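Local coordinates for protein peroxisomal catalase A (Saccharomyces cerevisiae, PDB 1A4E) that probably breaks down hydrogen peroxide made by peroxisomal oxidases into water and oxygen, working as a heme-containing homotetramer, at residues 51-56 with 91-96; 72-77 with 292-297. All coordinates share one frame; numbering follows the deposited sequence.

Contact 1 (51-56 with 91-96). With HEM (protoporphyrin IX containing Fe), chain I; AZI (azide ion), chain H.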
ATOM      1  N   PRO B  51      -3.590  -6.253   6.808  1.00 22.63           N
ATOM      2  CA  PRO B  51      -2.822  -6.518   8.023  1.00 22.02           C
ATOM      3  C   PRO B  51      -3.775  -6.626   9.204  1.00 23.00           C
ATOM      4  O   PRO B  51      -4.794  -5.937   9.247  1.00 22.95           O
ATOM      5  CB  PRO B  51      -1.879  -5.349   8.151  1.00 20.66           C
ATOM      6  CG  PRO B  51      -1.779  -4.797   6.757  1.00 22.26           C
ATOM      7  CD  PRO B  51      -3.207  -4.953   6.258  1.00 22.93           C
ATOM      8  N   GLN B  52      -3.507  -7.515  10.157  1.00 23.69           N
ATOM      9  CA  GLN B  52      -4.332  -7.605  11.352  1.00 23.30           C
ATOM     10  C   GLN B  52      -4.073  -6.417  12.273  1.00 21.57           C
ATOM     11  O   GLN B  52      -2.998  -5.818  12.253  1.00 22.67           O
ATOM     12  CB  GLN B  52      -4.023  -8.896  12.102  1.00 22.20           C
ATOM     13  CG  GLN B  52      -2.585  -8.970  12.626  1.00 23.32           C
ATOM     14  CD  GLN B  52      -2.208 -10.257  13.338  1.00 30.25           C
ATOM     15  OE1 GLN B  52      -1.330 -10.268  14.202  1.00 31.57           O
ATOM     16  NE2 GLN B  52      -2.833 -11.381  13.008  1.00 27.24           N
ATOM     17  N   ARG B  53      -5.084  -6.072  13.071  1.00 21.93           N
ATOM     18  CA  ARG B  53      -4.988  -5.057  14.117  1.00 21.90           C
ATOM     19  C   ARG B  53      -3.782  -5.275  15.028  1.00 21.09           C
ATOM     20  O   ARG B  53      -3.433  -6.411  15.346  1.00 21.12           O
ATOM     21  CB  ARG B  53      -6.265  -5.101  14.937  1.00 20.79           C
ATOM     22  CG  ARG B  53      -7.241  -4.033  14.540  1.00 25.56           C
ATOM     23  CD  ARG B  53      -8.621  -4.246  15.128  1.00 25.85           C
ATOM     24  NE  ARG B  53      -9.340  -5.109  14.222  1.00 35.43           N
ATOM     25  CZ  ARG B  53     -10.505  -4.794  13.664  1.00 32.13           C
ATOM     26  NH1 ARG B  53     -11.137  -3.651  13.891  1.00 33.44           N
ATOM     27  NH2 ARG B  53     -11.031  -5.653  12.809  1.00 39.30           N
ATOM     28  N   ASN B  54      -3.112  -4.201  15.437  1.00 21.97           N
ATOM     29  CA  ASN B  54      -1.964  -4.299  16.330  1.00 24.32           C
ATOM     30  C   ASN B  54      -2.178  -3.358  17.529  1.00 25.46           C
ATOM     31  O   ASN B  54      -2.028  -2.146  17.388  1.00 26.47           O
ATOM     32  CB  ASN B  54      -0.697  -3.927  15.549  1.00 22.40           C
ATOM     33  CG  ASN B  54       0.600  -4.174  16.306  1.00 23.55           C
ATOM     34  OD1 ASN B  54       0.707  -5.063  17.148  1.00 28.06           O
ATOM     35  ND2 ASN B  54       1.628  -3.379  16.020  1.00 23.53           N
ATOM     36  N   PRO B  55      -2.574  -3.819  18.725  1.00 25.77           N
ATOM     37  CA  PRO B  55      -2.964  -5.198  19.012  1.00 23.47           C
ATOM     38  C   PRO B  55      -4.466  -5.426  18.799  1.00 24.74           C
ATOM     39  O   PRO B  55      -5.120  -4.672  18.068  1.00 24.37           O
ATOM     40  CB  PRO B  55      -2.468  -5.353  20.432  1.00 22.65           C
ATOM     41  CG  PRO B  55      -2.881  -4.033  21.052  1.00 23.91           C
ATOM     42  CD  PRO B  55      -2.551  -3.026  19.955  1.00 24.85           C
ATOM     43  N   HIS B  56      -5.015  -6.432  19.496  1.00 24.76           N
ATOM     44  CA  HIS B  56      -6.407  -6.855  19.423  1.00 23.77           C
ATOM     45  C   HIS B  56      -6.743  -7.395  18.044  1.00 24.74           C
ATOM     46  O   HIS B  56      -7.795  -7.131  17.483  1.00 25.74           O
ATOM     47  CB  HIS B  56      -7.364  -5.700  19.757  1.00 22.64           C
ATOM     48  CG  HIS B  56      -7.425  -5.262  21.213  1.00 25.37           C
ATOM     49  ND1 HIS B  56      -8.376  -5.533  22.101  1.00 26.50           N
ATOM     50  CD2 HIS B  56      -6.518  -4.435  21.830  1.00 24.03           C
ATOM     51  CE1 HIS B  56      -8.097  -4.898  23.211  1.00 24.24           C
ATOM     52  NE2 HIS B  56      -6.979  -4.242  23.035  1.00 24.51           N
ATOM     53  N   LEU B  91     -22.401  -0.608  16.925  1.00 19.91           N
ATOM     54  CA  LEU B  91     -21.670  -1.797  16.523  1.00 18.28           C
ATOM     55  C   LEU B  91     -20.623  -2.050  17.594  1.00 18.81           C
ATOM     56  O   LEU B  91     -19.866  -1.153  17.949  1.00 20.88           O
ATOM     57  CB  LEU B  91     -20.957  -1.594  15.169  1.00 20.31           C
ATOM     58  CG  LEU B  91     -19.824  -2.567  14.767  1.00 21.45           C
ATOM     59  CD1 LEU B  91     -20.342  -3.975  14.515  1.00 18.51           C
ATOM     60  CD2 LEU B  91     -19.174  -2.037  13.514  1.00 25.61           C
ATOM     61  N   THR B  92     -20.531  -3.272  18.109  1.00 22.17           N
ATOM     62  CA  THR B  92     -19.544  -3.603  19.119  1.00 20.79           C
ATOM     63  C   THR B  92     -18.592  -4.651  18.590  1.00 22.72           C
ATOM     64  O   THR B  92     -19.035  -5.603  17.945  1.00 24.55           O
ATOM     65  CB  THR B  92     -20.251  -4.131  20.397  1.00 21.75           C
ATOM     66  OG1 THR B  92     -21.059  -3.071  20.901  1.00 22.53           O
ATOM     67  CG2 THR B  92     -19.275  -4.562  21.476  1.00 16.94           C
ATOM     68  N   ARG B  93     -17.286  -4.468  18.812  1.00 23.50           N
ATOM     69  CA  ARG B  93     -16.333  -5.518  18.518  1.00 24.17           C
ATOM     70  C   ARG B  93     -15.673  -5.861  19.845  1.00 26.51           C
ATOM     71  O   ARG B  93     -15.203  -5.001  20.593  1.00 25.76           O
ATOM     72  CB  ARG B  93     -15.227  -5.090  17.518  1.00 22.94           C
ATOM     73  CG  ARG B  93     -14.613  -6.359  16.905  1.00 24.96           C
ATOM     74  CD  ARG B  93     -13.601  -6.220  15.768  1.00 23.30           C
ATOM     75  NE  ARG B  93     -12.320  -5.932  16.344  1.00 28.27           N
ATOM     76  CZ  ARG B  93     -11.300  -6.782  16.401  1.00 22.89           C
ATOM     77  NH1 ARG B  93     -11.277  -8.012  15.919  1.00 24.63           N
ATOM     78  NH2 ARG B  93     -10.274  -6.397  17.108  1.00 28.55           N
ATOM     79  N   PHE B  94     -15.764  -7.152  20.167  1.00 26.97           N
ATOM     80  CA  PHE B  94     -15.109  -7.739  21.323  1.00 25.77           C
ATOM     81  C   PHE B  94     -13.825  -8.402  20.859  1.00 27.20           C
ATOM     82  O   PHE B  94     -13.777  -8.890  19.736  1.00 29.15           O
ATOM     83  CB  PHE B  94     -15.968  -8.794  21.939  1.00 24.55           C
ATOM     84  CG  PHE B  94     -17.311  -8.323  22.452  1.00 25.54           C
ATOM     85  CD1 PHE B  94     -17.379  -7.565  23.623  1.00 25.71           C
ATOM     86  CD2 PHE B  94     -18.469  -8.697  21.778  1.00 23.64           C
ATOM     87  CE1 PHE B  94     -18.622  -7.187  24.128  1.00 24.65           C
ATOM     88  CE2 PHE B  94     -19.705  -8.312  22.294  1.00 26.13           C
ATOM     89  CZ  PHE B  94     -19.784  -7.560  23.465  1.00 23.19           C
ATOM     90  N   SER B  95     -12.775  -8.491  21.675  1.00 26.67           N
ATOM     91  CA  SER B  95     -11.512  -9.055  21.221  1.00 22.53           C
ATOM     92  C   SER B  95     -10.566  -9.457  22.336  1.00 23.21           C
ATOM     93  O   SER B  95     -10.806  -9.161  23.499  1.00 23.33           O
ATOM     94  CB  SER B  95     -10.798  -8.040  20.345  1.00 23.43           C
ATOM     95  OG  SER B  95     -10.653  -6.823  21.050  1.00 21.33           O
ATOM     96  N   THR B  96      -9.495 -10.179  21.999  1.00 19.91           N
ATOM     97  CA  THR B  96      -8.422 -10.417  22.954  1.00 20.98           C
ATOM     98  C   THR B  96      -7.346  -9.353  22.691  1.00 21.05           C
ATOM     99  O   THR B  96      -7.581  -8.420  21.914  1.00 21.13           O
ATOM    100  CB  THR B  96      -7.898 -11.860  22.762  1.00 23.33           C
ATOM    101  OG1 THR B  96      -7.538 -11.997  21.398  1.00 26.18           O
ATOM    102  CG2 THR B  96      -8.935 -12.914  23.134  1.00 23.35           C
TER
HETATM  103  CHA HEM I 503      -6.851  -1.408  19.670  1.00 19.73           C
HETATM  104  CHB HEM I 503      -3.221   1.636  20.426  1.00 23.08           C
HETATM  105  CHC HEM I 503      -4.228   1.637  25.105  1.00 22.82           C
HETATM  106  CHD HEM I 503      -8.412  -0.533  24.145  1.00 22.32           C
HETATM  107  C1A HEM I 503      -5.671  -0.706  19.496  1.00 21.81           C
HETATM  108  C2A HEM I 503      -5.073  -0.439  18.203  1.00 23.86           C
HETATM  109  C3A HEM I 503      -4.105   0.488  18.403  1.00 24.23           C
HETATM  110  C4A HEM I 503      -4.088   0.759  19.820  1.00 24.64           C
HETATM  111  CMA HEM I 503      -3.246   1.186  17.358  1.00 18.86           C
HETATM  112  CAA HEM I 503      -5.509  -1.026  16.873  1.00 21.71           C
HETATM  113  CBA HEM I 503      -6.325   0.005  16.126  1.00 26.71           C
HETATM  114  CGA HEM I 503      -6.813  -0.432  14.763  1.00 25.96           C
HETATM  115  O1A HEM I 503      -6.039  -0.933  13.950  1.00 23.24           O
HETATM  116  O2A HEM I 503      -7.993  -0.244  14.513  1.00 25.56           O
HETATM  117  C1B HEM I 503      -3.198   1.925  21.772  1.00 24.72           C
HETATM  118  C2B HEM I 503      -2.203   2.765  22.395  1.00 24.26           C
HETATM  119  C3B HEM I 503      -2.413   2.689  23.752  1.00 25.35           C
HETATM  120  C4B HEM I 503      -3.565   1.814  23.912  1.00 22.07           C
HETATM  121  CMB HEM I 503      -1.142   3.530  21.610  1.00 21.13           C
HETATM  122  CAB HEM I 503      -1.718   3.278  24.816  1.00 24.06           C
HETATM  123  CBB HEM I 503      -0.721   4.359  24.758  1.00 19.20           C
HETATM  124  C1C HEM I 503      -5.477   1.068  25.255  1.00 23.54           C
HETATM  125  C2C HEM I 503      -6.272   1.184  26.456  1.00 25.62           C
HETATM  126  C3C HEM I 503      -7.488   0.630  26.175  1.00 24.85           C
HETATM  127  C4C HEM I 503      -7.414   0.169  24.801  1.00 24.42           C
HETATM  128  CMC HEM I 503      -5.809   1.859  27.744  1.00 22.45           C
HETATM  129  CAC HEM I 503      -8.609   0.562  26.989  1.00 21.23           C
HETATM  130  CBC HEM I 503      -9.262   1.730  27.540  1.00 21.98           C
HETATM  131  C1D HEM I 503      -8.344  -0.983  22.840  1.00 20.59           C
HETATM  132  C2D HEM I 503      -9.380  -1.736  22.180  1.00 20.58           C
HETATM  133  C3D HEM I 503      -8.923  -2.003  20.937  1.00 21.91           C
HETATM  134  C4D HEM I 503      -7.619  -1.406  20.826  1.00 20.82           C
HETATM  135  CMD HEM I 503     -10.734  -2.135  22.750  1.00 18.73           C
HETATM  136  CAD HEM I 503      -9.625  -2.826  19.875  1.00 19.85           C
HETATM  137  CBD HEM I 503     -10.534  -2.034  18.962  1.00 19.80           C
HETATM  138  CGD HEM I 503     -11.228  -2.966  17.986  1.00 25.52           C
HETATM  139  O1D HEM I 503     -11.956  -3.848  18.420  1.00 28.56           O
HETATM  140  O2D HEM I 503     -11.039  -2.830  16.783  1.00 25.20           O
HETATM  141  NA  HEM I 503      -5.075   0.059  20.482  1.00 23.44           N
HETATM  142  NB  HEM I 503      -4.045   1.366  22.699  1.00 23.35           N
HETATM  143  NC  HEM I 503      -6.194   0.488  24.231  1.00 24.80           N
HETATM  144  ND  HEM I 503      -7.268  -0.769  21.998  1.00 20.60           N
HETATM  145 FE   HEM I 503      -5.628   0.247  22.361  1.00 20.84          FE
HETATM  146  N1  AZI H 504      -4.517  -1.476  22.786  1.00 25.26           N
HETATM  147  N2  AZI H 504      -4.930  -2.185  23.916  1.00 27.48           N
HETATM  148  N3  AZI H 504      -5.341  -2.893  25.047  1.00 27.80           N

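Contact 2 (72-77 with 292-297)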
ATOM      1  N   ILE B  72     -29.265  12.316  32.212  1.00 29.29           N
ATOM      2  CA  ILE B  72     -27.936  12.788  32.557  1.00 26.72           C
ATOM      3  C   ILE B  72     -27.649  14.048  31.750  1.00 26.47           C
ATOM      4  O   ILE B  72     -26.485  14.395  31.546  1.00 27.08           O
ATOM      5  CB  ILE B  72     -26.765  11.772  32.263  1.00 27.45           C
ATOM      6  CG1 ILE B  72     -26.744  11.303  30.813  1.00 25.56           C
ATOM      7  CG2 ILE B  72     -26.895  10.615  33.257  1.00 28.79           C
ATOM      8  CD1 ILE B  72     -25.335  10.782  30.454  1.00 27.70           C
ATOM      9  N   THR B  73     -28.683  14.784  31.302  1.00 27.16           N
ATOM     10  CA  THR B  73     -28.459  16.012  30.538  1.00 29.95           C
ATOM     11  C   THR B  73     -27.776  17.139  31.330  1.00 31.77           C
ATOM     12  O   THR B  73     -27.257  18.103  30.763  1.00 32.86           O
ATOM     13  CB  THR B  73     -29.798  16.522  29.960  1.00 30.33           C
ATOM     14  OG1 THR B  73     -30.684  16.760  31.046  1.00 27.77           O
ATOM     15  CG2 THR B  73     -30.368  15.536  28.945  1.00 24.35           C
ATOM     16  N   ASP B  74     -27.744  17.006  32.661  1.00 31.33           N
ATOM     17  CA  ASP B  74     -27.025  17.919  33.549  1.00 31.25           C
ATOM     18  C   ASP B  74     -25.529  17.617  33.565  1.00 30.40           C
ATOM     19  O   ASP B  74     -24.715  18.454  33.952  1.00 31.49           O
ATOM     20  CB  ASP B  74     -27.581  17.814  34.981  1.00 31.37           C
ATOM     21  CG  ASP B  74     -27.600  16.408  35.576  1.00 32.93           C
ATOM     22  OD1 ASP B  74     -28.299  15.545  35.043  1.00 34.77           O
ATOM     23  OD2 ASP B  74     -26.909  16.178  36.561  1.00 31.70           O
ATOM     24  N   ILE B  75     -25.152  16.400  33.167  1.00 28.25           N
ATOM     25  CA  ILE B  75     -23.744  16.030  33.073  1.00 28.78           C
ATOM     26  C   ILE B  75     -23.236  16.173  31.628  1.00 29.02           C
ATOM     27  O   ILE B  75     -22.173  16.744  31.387  1.00 28.22           O
ATOM     28  CB  ILE B  75     -23.558  14.563  33.576  1.00 26.81           C
ATOM     29  CG1 ILE B  75     -24.102  14.389  34.995  1.00 23.87           C
ATOM     30  CG2 ILE B  75     -22.076  14.204  33.515  1.00 21.19           C
ATOM     31  CD1 ILE B  75     -23.423  15.222  36.109  1.00 21.84           C
ATOM     32  N   CYS B  76     -23.987  15.694  30.633  1.00 29.58           N
ATOM     33  CA  CYS B  76     -23.537  15.684  29.249  1.00 29.10           C
ATOM     34  C   CYS B  76     -24.606  16.159  28.296  1.00 28.27           C
ATOM     35  O   CYS B  76     -25.716  15.630  28.287  1.00 27.51           O
ATOM     36  CB  CYS B  76     -23.125  14.277  28.867  1.00 32.51           C
ATOM     37  SG  CYS B  76     -22.346  14.222  27.241  1.00 31.20           S
ATOM     38  N   GLY B  77     -24.244  17.145  27.471  1.00 28.99           N
ATOM     39  CA  GLY B  77     -25.152  17.740  26.505  1.00 28.06           C
ATOM     40  C   GLY B  77     -25.195  17.044  25.146  1.00 29.89           C
ATOM     41  O   GLY B  77     -25.848  17.575  24.247  1.00 30.29           O
ATOM     42  N   PRO B 292     -20.553   7.206  43.598  1.00 28.85           N
ATOM     43  CA  PRO B 292     -21.427   6.081  43.283  1.00 30.18           C
ATOM     44  C   PRO B 292     -21.725   5.947  41.789  1.00 30.91           C
ATOM     45  O   PRO B 292     -21.485   6.866  41.004  1.00 30.57           O
ATOM     46  CB  PRO B 292     -22.668   6.342  44.101  1.00 29.59           C
ATOM     47  CG  PRO B 292     -22.356   7.537  44.962  1.00 30.01           C
ATOM     48  CD  PRO B 292     -21.342   8.302  44.144  1.00 29.63           C
ATOM     49  N   LEU B 293     -22.254   4.798  41.363  1.00 30.90           N
ATOM     50  CA  LEU B 293     -22.606   4.605  39.967  1.00 29.14           C
ATOM     51  C   LEU B 293     -23.969   5.217  39.693  1.00 28.50           C
ATOM     52  O   LEU B 293     -24.952   4.883  40.340  1.00 29.07           O
ATOM     53  CB  LEU B 293     -22.634   3.116  39.619  1.00 25.85           C
ATOM     54  CG  LEU B 293     -21.352   2.305  39.780  1.00 29.19           C
ATOM     55  CD1 LEU B 293     -21.543   0.933  39.163  1.00 24.64           C
ATOM     56  CD2 LEU B 293     -20.201   3.000  39.093  1.00 28.36           C
ATOM     57  N   ARG B 294     -23.987   6.190  38.788  1.00 25.83           N
ATOM     58  CA  ARG B 294     -25.215   6.842  38.369  1.00 24.55           C
ATOM     59  C   ARG B 294     -25.650   6.191  37.063  1.00 27.03           C
ATOM     60  O   ARG B 294     -24.817   6.016  36.170  1.00 26.21           O
ATOM     61  CB  ARG B 294     -24.921   8.317  38.193  1.00 21.09           C
ATOM     62  CG  ARG B 294     -26.117   9.094  37.691  1.00 22.12           C
ATOM     63  CD  ARG B 294     -25.832  10.574  37.644  1.00 20.27           C
ATOM     64  NE  ARG B 294     -26.963  11.220  37.011  1.00 19.78           N
ATOM     65  CZ  ARG B 294     -27.047  12.538  36.919  1.00 20.83           C
ATOM     66  NH1 ARG B 294     -26.111  13.340  37.407  1.00 18.31           N
ATOM     67  NH2 ARG B 294     -28.099  13.075  36.316  1.00 20.96           N
ATOM     68  N   ARG B 295     -26.922   5.813  36.894  1.00 27.58           N
ATOM     69  CA  ARG B 295     -27.344   5.108  35.690  1.00 28.56           C
ATOM     70  C   ARG B 295     -27.647   6.001  34.490  1.00 28.44           C
ATOM     71  O   ARG B 295     -28.200   7.089  34.611  1.00 28.14           O
ATOM     72  CB  ARG B 295     -28.557   4.243  36.042  1.00 26.75           C
ATOM     73  CG  ARG B 295     -28.977   3.251  34.955  1.00 31.56           C
ATOM     74  CD  ARG B 295     -29.882   2.136  35.457  1.00 31.39           C
ATOM     75  NE  ARG B 295     -30.851   2.628  36.422  1.00 39.62           N
ATOM     76  CZ  ARG B 295     -32.115   2.885  36.114  1.00 40.38           C
ATOM     77  NH1 ARG B 295     -32.602   2.703  34.891  1.00 50.60           N
ATOM     78  NH2 ARG B 295     -32.897   3.391  37.052  1.00 34.79           N
ATOM     79  N   VAL B 296     -27.242   5.526  33.304  1.00 28.54           N
ATOM     80  CA  VAL B 296     -27.410   6.254  32.058  1.00 26.68           C
ATOM     81  C   VAL B 296     -28.363   5.542  31.106  1.00 26.51           C
ATOM     82  O   VAL B 296     -29.355   6.136  30.680  1.00 25.11           O
ATOM     83  CB  VAL B 296     -26.051   6.442  31.360  1.00 26.62           C
ATOM     84  CG1 VAL B 296     -26.238   7.317  30.119  1.00 27.52           C
ATOM     85  CG2 VAL B 296     -25.058   7.101  32.299  1.00 26.37           C
ATOM     86  N   GLY B 297     -28.078   4.286  30.741  1.00 25.18           N
ATOM     87  CA  GLY B 297     -28.918   3.584  29.786  1.00 23.94           C
ATOM     88  C   GLY B 297     -28.524   2.144  29.539  1.00 24.56           C
ATOM     89  O   GLY B 297     -27.914   1.518  30.395  1.00 26.53           O
TER

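Contact 1 (51-56 with 91-96)
The distal side of the catalase heme pocket is built here, where the catalytic histidine H56 meets S95 of strand 87-95. H56 ND1 donates to S95 OG (2.8 Å), which lies close to the imidazole plane, and this bond helps fix the rotation of the ring. One ring face rests on the porphyrin, with HEM C3D 3.5 Å above its centre. H56 NE2 at the far edge donates to the azide, reaching AZI N3 at 2.9 Å with an N-H...N angle of 166°. The azide N1 is bound to the heme iron; Y341 is the protein's axial ligand, and the second active-site residue, N129, lies beside H56. R93 joins this distal site to a heme propionate: R93 NH2 donates to H56 O at 2.6 Å, nearly in line with the C=O, while R93 NE gives a hydrogen bond of 3.0 Å to HEM O1D. The R93 chain bends at chi3, bringing the guanidinium to the carboxylate. Over one face of the R93 guanidinium lies that of R53, stacked with centres 3.5 Å apart and planes 8° apart. The propionate probably offsets the two charges; R53 NH1 adds a weak bond to HEM O2D, and R53 NH2 donates to V312 O.

Contact 2 (72-77 with 292-297)
A bidentate salt bridge beside a small apolar contact joins the loop between strands 59-68 and 87-95 to strand 294-303, at the periphery of the chain and away from the heme. R294 reaches out almost fully extended, CG anti to the backbone N (chi1 177°), and meets D74 end-on with its two terminal nitrogens. R294 NH2 donates to D74 OD1 at 2.8 Å, on the syn lone pair, and R294 NH1 to D74 OD2 at 3.1 Å with an N-H...O angle of 158°. Carboxylate and guanidinium are nearly coplanar, 26° apart, which lets the two nitrogens each meet one oxygen. A further bond from R294 NH2 to D71 O ties the same guanidinium to the residue just before the loop segment. I75 comes in obliquely, its CG1 3.3 Å from R294 NH1, while I72 CG2 lies 3.8 Å from R294 NE, so aliphatic groups pack about the charged end. The I72 side chain also crosses that of V296 at about a right angle, and I72 CD1 meets V296 CG1 at 3.6 Å. Inside the loop, I72 O accepts from both I75 N and C76 N. V296 and G297 form a classic beta bulge opposite V262 of strand 259-267; I72 packs on W205 of strand 203-206 and I75 on H213 of strand 212-221.

Overall arrangement
Both contacts reach the same curled antiparallel sheet, the beta-barrel core of the catalase fold, but at separate places: their centres are 28 Å apart, and their nearest atoms about 13 Å. Along the chain the segments alternate, 51-56, 72-77, 91-96 and 292-297. Strand 59-68 follows 51-56, leads into the loop with 72-77, and itself pairs antiparallel with both 87-95 and 294-303, linking the strands of the two contacts. Contact 1 lies near the centre of the chain at the heme, whereas contact 2 joins a loop to strand 294-303 about 23 Å from that centre. The strands of the sheet thus meet the distal heme loop at one place and a peripheral loop at another.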